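Local structure of tRNA-5-methyluridine(54) 2-sulfurtransferase (Pyrococcus horikoshii, 3VRH) at residues A[66-69]-A[73-76]; A[109-114]-A[118-123]; A[141-146]-A[188-193]. The protein catalyses the ATP-dependent 2-thiolation of 5-methyluridine 54 in the T loop of tRNA, a modification that stabilises tRNAs of thermophiles against heat. All coordinates share one frame; numbering follows the deposited sequence.

Interaction 1: residues A[66-69]-A[73-76]; sequences VLKK and NIEC
Ile74 meets Leu67 and Lys68 where the helix of a beta-alpha-beta unit, strand 49-53, helix 58-69 and strand 73-80, gives way to its second strand; in this PP-loop family protein the unit belongs to the parallel part of the central sheet. The CA atoms of Lys68 and Ile74 lie 6.4 Å apart, and 166 Å² of surface is buried between the segments. From the CB of Ile74, which points toward the helix, two branches separate. CG2 goes to Leu67, 3.8 Å from its CB and 4.1 Å from its CD1, the two side chains running nearly perpendicular. The longer branch turns to Lys68: chi1 of 64° sets CG1 between the backbone N and the carbonyl carbon, and CG1 lies 3.9 Å from Lys68 CD. This branch therefore lies against methylenes of the lysine, whose chain bends at chi2. Leu67 also touches Val52 of strand 49-53 and Ile38 of helix 23-40, while Ile74 touches Ile50, which places the contact between the sheet and its helical cover. At the end of the isoleucine, the methyl CD1 comes to 4.0 Å from Lys68 CB.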
loop_
_atom_site.group_PDB
_atom_site.type_symbol
_atom_site.label_atom_id
_atom_site.label_comp_id
_atom_site.label_asym_id
_atom_site.label_seq_id
_atom_site.Cartn_x
_atom_site.Cartn_y
_atom_site.Cartn_z
ATOM N N VAL A 66 -10.961 16.585 24.377
ATOM C CA VAL A 66 -9.671 16.394 25.026
ATOM C C VAL A 66 -8.810 17.655 25.034
ATOM O O VAL A 66 -8.174 17.955 26.043
ATOM C CB VAL A 66 -8.869 15.199 24.430
ATOM C CG1 VAL A 66 -7.501 15.076 25.087
ATOM C CG2 VAL A 66 -9.631 13.898 24.628
ATOM N N LEU A 67 -8.773 18.380 23.919
ATOM C CA LEU A 67 -8.039 19.644 23.894
ATOM C C LEU A 67 -8.540 20.559 25.012
ATOM O O LEU A 67 -7.750 21.237 25.662
ATOM C CB LEU A 67 -8.192 20.344 22.551
ATOM C CG LEU A 67 -7.484 19.670 21.371
ATOM C CD1 LEU A 67 -7.649 20.505 20.134
ATOM C CD2 LEU A 67 -6.024 19.442 21.662
ATOM N N LYS A 68 -9.852 20.534 25.250
ATOM C CA LYS A 68 -10.483 21.335 26.303
ATOM C C LYS A 68 -10.040 20.856 27.676
ATOM O O LYS A 68 -9.618 21.653 28.517
ATOM C CB LYS A 68 -12.013 21.240 26.205
ATOM C CG LYS A 68 -12.769 22.184 27.133
ATOM C CD LYS A 68 -12.712 23.614 26.621
ATOM C CE LYS A 68 -13.464 24.547 27.566
ATOM N NZ LYS A 68 -13.200 25.960 27.221
ATOM N N LYS A 69 -10.150 19.551 27.905
ATOM C CA LYS A 69 -9.757 18.963 29.183
ATOM C C LYS A 69 -8.263 19.190 29.468
ATOM O O LYS A 69 -7.858 19.409 30.610
ATOM C CB LYS A 69 -10.109 17.484 29.217
ATOM C CG LYS A 69 -9.867 16.826 30.565
ATOM C CD LYS A 69 -10.505 15.447 30.623
ATOM C CE LYS A 69 -10.264 14.793 31.980
ATOM N NZ LYS A 69 -10.787 13.405 32.095
ATOM N N ASN A 73 -7.204 26.545 24.510
ATOM C CA ASN A 73 -8.229 27.543 24.221
ATOM C C ASN A 73 -8.968 27.182 22.935
ATOM O O ASN A 73 -8.535 27.528 21.839
ATOM C CB ASN A 73 -7.612 28.948 24.116
ATOM C CG ASN A 73 -8.623 29.997 23.693
ATOM O OD1 ASN A 73 -9.830 29.812 23.856
ATOM N ND2 ASN A 73 -8.136 31.103 23.138
ATOM N N ILE A 74 -10.088 26.484 23.062
ATOM C CA ILE A 74 -10.709 25.971 21.852
ATOM C C ILE A 74 -12.118 26.494 21.630
ATOM O O ILE A 74 -12.897 26.648 22.569
ATOM C CB ILE A 74 -10.697 24.430 21.807
ATOM C CG1 ILE A 74 -11.541 23.863 22.939
ATOM C CG2 ILE A 74 -9.266 23.878 21.900
ATOM C CD1 ILE A 74 -12.438 22.753 22.489
ATOM N N GLU A 75 -12.422 26.794 20.375
ATOM C CA GLU A 75 -13.789 27.066 19.952
ATOM C C GLU A 75 -14.089 26.068 18.841
ATOM O O GLU A 75 -13.160 25.529 18.230
ATOM C CB GLU A 75 -13.944 28.519 19.480
ATOM C CG GLU A 75 -13.525 29.543 20.571
ATOM C CD GLU A 75 -13.760 31.003 20.187
ATOM O OE1 GLU A 75 -14.612 31.276 19.319
ATOM O OE2 GLU A 75 -13.090 31.886 20.768
ATOM N N CYS A 76 -15.368 25.805 18.594
ATOM C CA CYS A 76 -15.735 24.802 17.614
ATOM C C CYS A 76 -16.549 25.395 16.493
ATOM O O CYS A 76 -17.262 26.389 16.681
ATOM C CB CYS A 76 -16.492 23.660 18.276
ATOM S SG CYS A 76 -15.571 22.934 19.627
#

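Interaction 2: residues A[109-114]-A[118-123]; sequences RIKEIL and IGEVKT
Ile118 opens the second segment by meeting Ile110 from the first turn of helix 110-114. Ile118 CG1 stands 4.5 Å from Ile110 CD1, a loose apolar approach between two buried residues. Leu81, which both isoleucines touch, and helix 127-145, which Ile110 meets at Ile138 and Ile118 at Cys131, complete the apolar patch.

Gly119 follows with a positive phi of 88°, a conformation in which a CB would press on the carbonyl O of Ile118. The chain can thus turn here between the apolar and the polar half of the contact.

At Glu120 the bond to CB points toward the helix, and the polar half begins. Its chain is extended beyond CG (chi2 -178°), which carries the carboxylate out to Lys111, whose own chain bends at chi2 and chi4. Lys111 NZ donates to the syn lone pair of Glu120 OE1 at 3.2 Å, while NZ to Glu120 OE2 measures 3.8 Å; the salt bridge thus favours one oxygen, and the two side chains meet at about a right angle. That same OE1 accepts from Gly117 N, a bond that probably helps to orient the carboxylate.

The whole is a short helix and its following loop tied by one apolar and one ionic contact. It lies in the PP-loop domain beside two functional residues, Ile79, which binds ATP and touches Ile110, and Cys131, which serves as a ligand when the enzyme carries its [4Fe-4S] cluster.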
loop_
_atom_site.group_PDB
_atom_site.type_symbol
_atom_site.label_atom_id
_atom_site.label_comp_id
_atom_site.label_asym_id
_atom_site.label_seq_id
_atom_site.Cartn_x
_atom_site.Cartn_y
_atom_site.Cartn_z
ATOM N N ARG A 109 -24.074 27.276 7.788
ATOM C CA ARG A 109 -24.996 26.453 7.032
ATOM C C ARG A 109 -24.726 26.657 5.546
ATOM O O ARG A 109 -24.976 27.721 4.997
ATOM C CB ARG A 109 -26.432 26.815 7.381
ATOM C CG ARG A 109 -26.738 26.727 8.860
ATOM C CD ARG A 109 -27.978 25.892 9.098
ATOM N NE ARG A 109 -28.297 25.723 10.515
ATOM C CZ ARG A 109 -29.450 26.102 11.072
ATOM N NH1 ARG A 109 -30.393 26.677 10.333
ATOM N NH2 ARG A 109 -29.668 25.917 12.373
ATOM N N ILE A 110 -24.189 25.631 4.901
ATOM C CA ILE A 110 -23.794 25.724 3.500
ATOM C C ILE A 110 -24.961 26.133 2.607
ATOM O O ILE A 110 -24.803 26.975 1.726
ATOM C CB ILE A 110 -23.187 24.399 3.030
ATOM C CG1 ILE A 110 -21.729 24.308 3.507
ATOM C CG2 ILE A 110 -23.290 24.260 1.536
ATOM C CD1 ILE A 110 -21.063 22.955 3.190
ATOM N N LYS A 111 -26.129 25.551 2.862
ATOM C CA LYS A 111 -27.340 25.827 2.087
ATOM C C LYS A 111 -27.782 27.282 2.236
ATOM O O LYS A 111 -28.308 27.869 1.301
ATOM C CB LYS A 111 -28.476 24.916 2.549
ATOM C CG LYS A 111 -29.405 24.432 1.438
ATOM C CD LYS A 111 -30.416 25.477 1.015
ATOM C CE LYS A 111 -31.410 24.881 0.022
ATOM N NZ LYS A 111 -31.902 23.532 0.466
ATOM N N GLU A 112 -27.575 27.857 3.417
ATOM C CA GLU A 112 -27.935 29.253 3.641
ATOM C C GLU A 112 -27.017 30.240 2.910
ATOM O O GLU A 112 -27.480 31.174 2.274
ATOM C CB GLU A 112 -28.043 29.557 5.140
ATOM C CG GLU A 112 -29.222 28.830 5.779
ATOM C CD GLU A 112 -29.392 29.113 7.270
ATOM O OE1 GLU A 112 -28.714 30.016 7.825
ATOM O OE2 GLU A 112 -30.215 28.412 7.896
ATOM N N ILE A 113 -25.716 30.018 2.961
ATOM C CA ILE A 113 -24.796 30.976 2.370
ATOM C C ILE A 113 -24.536 30.730 0.881
ATOM O O ILE A 113 -24.179 31.652 0.156
ATOM C CB ILE A 113 -23.464 30.990 3.114
ATOM C CG1 ILE A 113 -22.843 29.597 3.084
ATOM C CG2 ILE A 113 -23.663 31.490 4.564
ATOM C CD1 ILE A 113 -21.357 29.591 3.237
ATOM N N LEU A 114 -24.710 29.493 0.429
ATOM C CA LEU A 114 -24.419 29.154 -0.957
ATOM C C LEU A 114 -25.674 28.882 -1.771
ATOM O O LEU A 114 -25.614 28.822 -3.004
ATOM C CB LEU A 114 -23.476 27.950 -1.027
ATOM C CG LEU A 114 -22.113 28.177 -0.370
ATOM C CD1 LEU A 114 -21.280 26.903 -0.347
ATOM C CD2 LEU A 114 -21.360 29.310 -1.073
ATOM N N ILE A 118 -25.432 20.039 0.050
ATOM C CA ILE A 118 -24.615 18.972 -0.512
ATOM C C ILE A 118 -25.530 17.917 -1.133
ATOM O O ILE A 118 -26.469 17.441 -0.485
ATOM C CB ILE A 118 -23.716 18.335 0.559
ATOM C CG1 ILE A 118 -22.667 19.349 1.053
ATOM C CG2 ILE A 118 -23.042 17.088 0.007
ATOM C CD1 ILE A 118 -21.706 19.839 -0.050
ATOM N N GLY A 119 -25.286 17.589 -2.401
ATOM C CA GLY A 119 -26.149 16.672 -3.130
ATOM C C GLY A 119 -27.320 17.341 -3.832
ATOM O O GLY A 119 -28.238 16.666 -4.301
ATOM N N GLU A 120 -27.297 18.667 -3.910
ATOM C CA GLU A 120 -28.336 19.393 -4.624
ATOM C C GLU A 120 -27.809 20.146 -5.836
ATOM O O GLU A 120 -28.592 20.657 -6.634
ATOM C CB GLU A 120 -29.099 20.344 -3.690
ATOM C CG GLU A 120 -29.823 19.624 -2.573
ATOM C CD GLU A 120 -30.616 20.553 -1.674
ATOM O OE1 GLU A 120 -30.369 21.786 -1.695
ATOM O OE2 GLU A 120 -31.491 20.035 -0.944
ATOM N N VAL A 121 -26.490 20.222 -5.976
ATOM C CA VAL A 121 -25.895 20.929 -7.111
ATOM C C VAL A 121 -26.016 20.105 -8.403
ATOM O O VAL A 121 -25.822 18.882 -8.394
ATOM C CB VAL A 121 -24.424 21.284 -6.834
ATOM C CG1 VAL A 121 -23.805 22.016 -8.021
ATOM C CG2 VAL A 121 -24.317 22.137 -5.573
ATOM N N LYS A 122 -26.349 20.775 -9.507
ATOM C CA LYS A 122 -26.358 20.133 -10.822
ATOM C C LYS A 122 -24.948 19.903 -11.395
ATOM O O LYS A 122 -24.479 20.619 -12.296
ATOM C CB LYS A 122 -27.228 20.918 -11.808
ATOM C CG LYS A 122 -28.678 20.451 -11.843
ATOM C CD LYS A 122 -29.471 21.183 -12.925
ATOM C CE LYS A 122 -29.653 22.669 -12.591
ATOM N NZ LYS A 122 -30.377 23.430 -13.661
ATOM N N THR A 123 -24.276 18.898 -10.849
ATOM C CA THR A 123 -22.959 18.488 -11.307
ATOM C C THR A 123 -22.867 16.981 -11.175
ATOM O O THR A 123 -23.602 16.381 -10.394
ATOM C CB THR A 123 -21.844 19.123 -10.461
ATOM O OG1 THR A 123 -20.583 18.573 -10.853
ATOM C CG2 THR A 123 -22.067 18.841 -8.977
#

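Interaction 3: residues A[141-146]-A[188-193]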
loop_
_atom_site.group_PDB
_atom_site.type_symbol
_atom_site.label_atom_id
_atom_site.label_comp_id
_atom_site.label_asym_id
_atom_site.label_seq_id
_atom_site.Cartn_x
_atom_site.Cartn_y
_atom_site.Cartn_z
ATOM N N LYS A 141 -11.129 29.482 5.779
ATOM C CA LYS A 141 -11.478 30.899 5.707
ATOM C C LYS A 141 -12.131 31.411 6.994
ATOM O O LYS A 141 -11.966 32.578 7.345
ATOM C CB LYS A 141 -12.357 31.225 4.493
ATOM C CG LYS A 141 -12.498 32.734 4.265
ATOM C CD LYS A 141 -13.016 33.091 2.882
ATOM C CE LYS A 141 -12.700 34.551 2.560
ATOM N NZ LYS A 141 -12.991 35.445 3.733
ATOM N N PHE A 142 -12.840 30.534 7.704
ATOM C CA PHE A 142 -13.447 30.895 8.981
ATOM C C PHE A 142 -12.372 31.077 10.028
ATOM O O PHE A 142 -12.431 31.997 10.842
ATOM C CB PHE A 142 -14.443 29.828 9.459
ATOM C CG PHE A 142 -15.187 30.222 10.703
ATOM C CD1 PHE A 142 -14.632 30.019 11.957
ATOM C CD2 PHE A 142 -16.434 30.830 10.614
ATOM C CE1 PHE A 142 -15.307 30.400 13.094
ATOM C CE2 PHE A 142 -17.107 31.204 11.751
ATOM C CZ PHE A 142 -16.540 30.989 12.989
ATOM N N ALA A 143 -11.396 30.174 10.026
ATOM C CA ALA A 143 -10.283 30.275 10.958
ATOM C C ALA A 143 -9.513 31.558 10.681
ATOM O O ALA A 143 -9.079 32.247 11.597
ATOM C CB ALA A 143 -9.353 29.074 10.809
ATOM N N TYR A 144 -9.362 31.864 9.402
ATOM C CA TYR A 144 -8.547 32.990 8.974
ATOM C C TYR A 144 -9.231 34.315 9.308
ATOM O O TYR A 144 -8.650 35.160 9.991
ATOM C CB TYR A 144 -8.246 32.883 7.477
ATOM C CG TYR A 144 -7.696 34.151 6.865
ATOM C CD1 TYR A 144 -6.436 34.621 7.208
ATOM C CD2 TYR A 144 -8.443 34.879 5.935
ATOM C CE1 TYR A 144 -5.933 35.792 6.654
ATOM C CE2 TYR A 144 -7.949 36.048 5.371
ATOM C CZ TYR A 144 -6.692 36.497 5.732
ATOM O OH TYR A 144 -6.201 37.657 5.172
ATOM N N ASP A 145 -10.464 34.463 8.829
ATOM C CA ASP A 145 -11.292 35.640 9.077
ATOM C C ASP A 145 -11.411 36.009 10.540
ATOM O O ASP A 145 -11.553 37.183 10.872
ATOM C CB ASP A 145 -12.704 35.421 8.539
ATOM C CG ASP A 145 -12.771 35.524 7.045
ATOM O OD1 ASP A 145 -11.756 35.913 6.439
ATOM O OD2 ASP A 145 -13.840 35.230 6.471
ATOM N N ASN A 146 -11.370 35.013 11.416
ATOM C CA ASN A 146 -11.591 35.247 12.838
ATOM C C ASN A 146 -10.309 35.239 13.648
ATOM O O ASN A 146 -10.356 35.254 14.873
ATOM C CB ASN A 146 -12.587 34.231 13.419
ATOM C CG ASN A 146 -14.010 34.509 12.990
ATOM O OD1 ASN A 146 -14.676 35.348 13.585
ATOM N ND2 ASN A 146 -14.479 33.823 11.934
ATOM N N LYS A 188 -2.307 32.421 3.752
ATOM C CA LYS A 188 -3.652 32.438 4.318
ATOM C C LYS A 188 -4.198 31.035 4.648
ATOM O O LYS A 188 -5.340 30.896 5.102
ATOM C CB LYS A 188 -4.610 33.243 3.437
ATOM C CG LYS A 188 -4.171 34.691 3.238
ATOM C CD LYS A 188 -5.252 35.514 2.555
ATOM C CE LYS A 188 -4.838 36.969 2.416
ATOM N NZ LYS A 188 -5.899 37.784 1.753
ATOM N N PHE A 189 -3.370 30.009 4.440
ATOM C CA PHE A 189 -3.644 28.669 4.973
ATOM C C PHE A 189 -3.256 28.584 6.442
ATOM O O PHE A 189 -2.070 28.620 6.785
ATOM C CB PHE A 189 -2.884 27.600 4.187
ATOM C CG PHE A 189 -3.494 27.284 2.850
ATOM C CD1 PHE A 189 -4.870 27.301 2.676
ATOM C CD2 PHE A 189 -2.689 26.963 1.760
ATOM C CE1 PHE A 189 -5.437 27.004 1.442
ATOM C CE2 PHE A 189 -3.246 26.667 0.523
ATOM C CZ PHE A 189 -4.623 26.685 0.365
ATOM N N ILE A 190 -4.257 28.484 7.311
ATOM C CA ILE A 190 -4.036 28.379 8.746
ATOM C C ILE A 190 -3.408 27.032 9.084
ATOM O O ILE A 190 -3.686 26.037 8.417
ATOM C CB ILE A 190 -5.372 28.522 9.526
ATOM C CG1 ILE A 190 -6.067 29.838 9.174
ATOM C CG2 ILE A 190 -5.139 28.431 11.023
ATOM C CD1 ILE A 190 -5.301 31.063 9.607
ATOM N N LYS A 191 -2.569 27.008 10.119
ATOM C CA LYS A 191 -1.962 25.768 10.597
ATOM C C LYS A 191 -3.029 24.730 10.944
ATOM O O LYS A 191 -3.952 25.024 11.719
ATOM C CB LYS A 191 -1.089 26.022 11.836
ATOM C CG LYS A 191 -0.497 24.748 12.423
ATOM C CD LYS A 191 0.590 25.018 13.450
ATOM C CE LYS A 191 0.007 25.599 14.717
ATOM N NZ LYS A 191 0.855 25.306 15.907
ATOM N N LYS A 192 -2.896 23.534 10.366
ATOM C CA LYS A 192 -3.794 22.409 10.641
ATOM C C LYS A 192 -3.026 21.296 11.327
ATOM O O LYS A 192 -1.964 20.891 10.844
ATOM C CB LYS A 192 -4.440 21.863 9.350
ATOM C CG LYS A 192 -5.526 22.752 8.787
ATOM C CD LYS A 192 -6.174 22.213 7.507
ATOM C CE LYS A 192 -7.355 21.280 7.779
ATOM N NZ LYS A 192 -7.994 20.846 6.489
ATOM N N VAL A 193 -3.567 20.805 12.440
ATOM C CA VAL A 193 -2.931 19.756 13.228
ATOM C C VAL A 193 -3.887 18.597 13.526
ATOM O O VAL A 193 -5.108 18.753 13.467
ATOM C CB VAL A 193 -2.357 20.307 14.553
ATOM C CG1 VAL A 193 -1.275 21.324 14.283
ATOM C CG2 VAL A 193 -3.475 20.924 15.411
#
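Ala143 and Tyr144, neighbours near the end of helix 127-145, receive Ile190 and Lys188 across a contact that buries 227 Å². Earlier in the helix, Lys141 points away from the second segment; its NZ meets the syn lone pair of Asp145 OD2 at 2.9 Å and has Glu295 as a second carboxylate partner. Ala143 directs CB at the loop and meets Ile190 CG1 at 3.7 Å. At Tyr144, CG is anti to the backbone N (chi1 166°), which swings the ring out to Lys188. The extended lysine crosses the ring obliquely, with Lys188 CB over one face, offset toward the rim; farther out its CD is 3.6 Å from Tyr144 CZ and its CE 3.2 Å from Tyr144 OH. Lys188 NZ is hydrogen-bonded to Arg276 O. Ile190 CD1 packs against the base of the tyrosine, 3.8 Å from Tyr144 CA, and lies near the ring plane at its edge. Replacing Tyr144 by an alanine would probably leave the methylenes of Lys188 without the ring they lie along and open a gap beside Ile190 CD1. Asn146 folds back on the helix end, its ND2 3.0 Å from Phe142 O, in the carbonyl plane, and 3.5 Å above the centre of the Phe142 ring. Asn140 OD1 accepts from Ile190 N and its ND2 donates to Lys188 O, holding the loop that enters strand 191-193, while Ala143 rests on strands 150-152 and 49-53.

How the interactions relate
The three contacts follow one another along the PP-loop domain, and none touches another. Interactions 1 and 3 reach the same mixed sheet, through strands 73-80 and 191-193, with centres about 16 Å apart and nearest atoms about 6 Å apart. Interaction 2 stands farther off, its centre about 29 Å from that of interaction 1 and about 22 Å from that of interaction 3, although helix 127-145 follows its loop and carries segment 141-146. Measured to bound bicine, the side chains of Leu67, Ala143 and Ile110 are about 9, 11 and 13 Å away. The side chains of Ile110 and Ile118 are about 4 Å from those of ATP-binding Ile79 and of Cys131, a [4Fe-4S] ligand, respectively, whereas Lys188 is about 10 Å from a zinc ion.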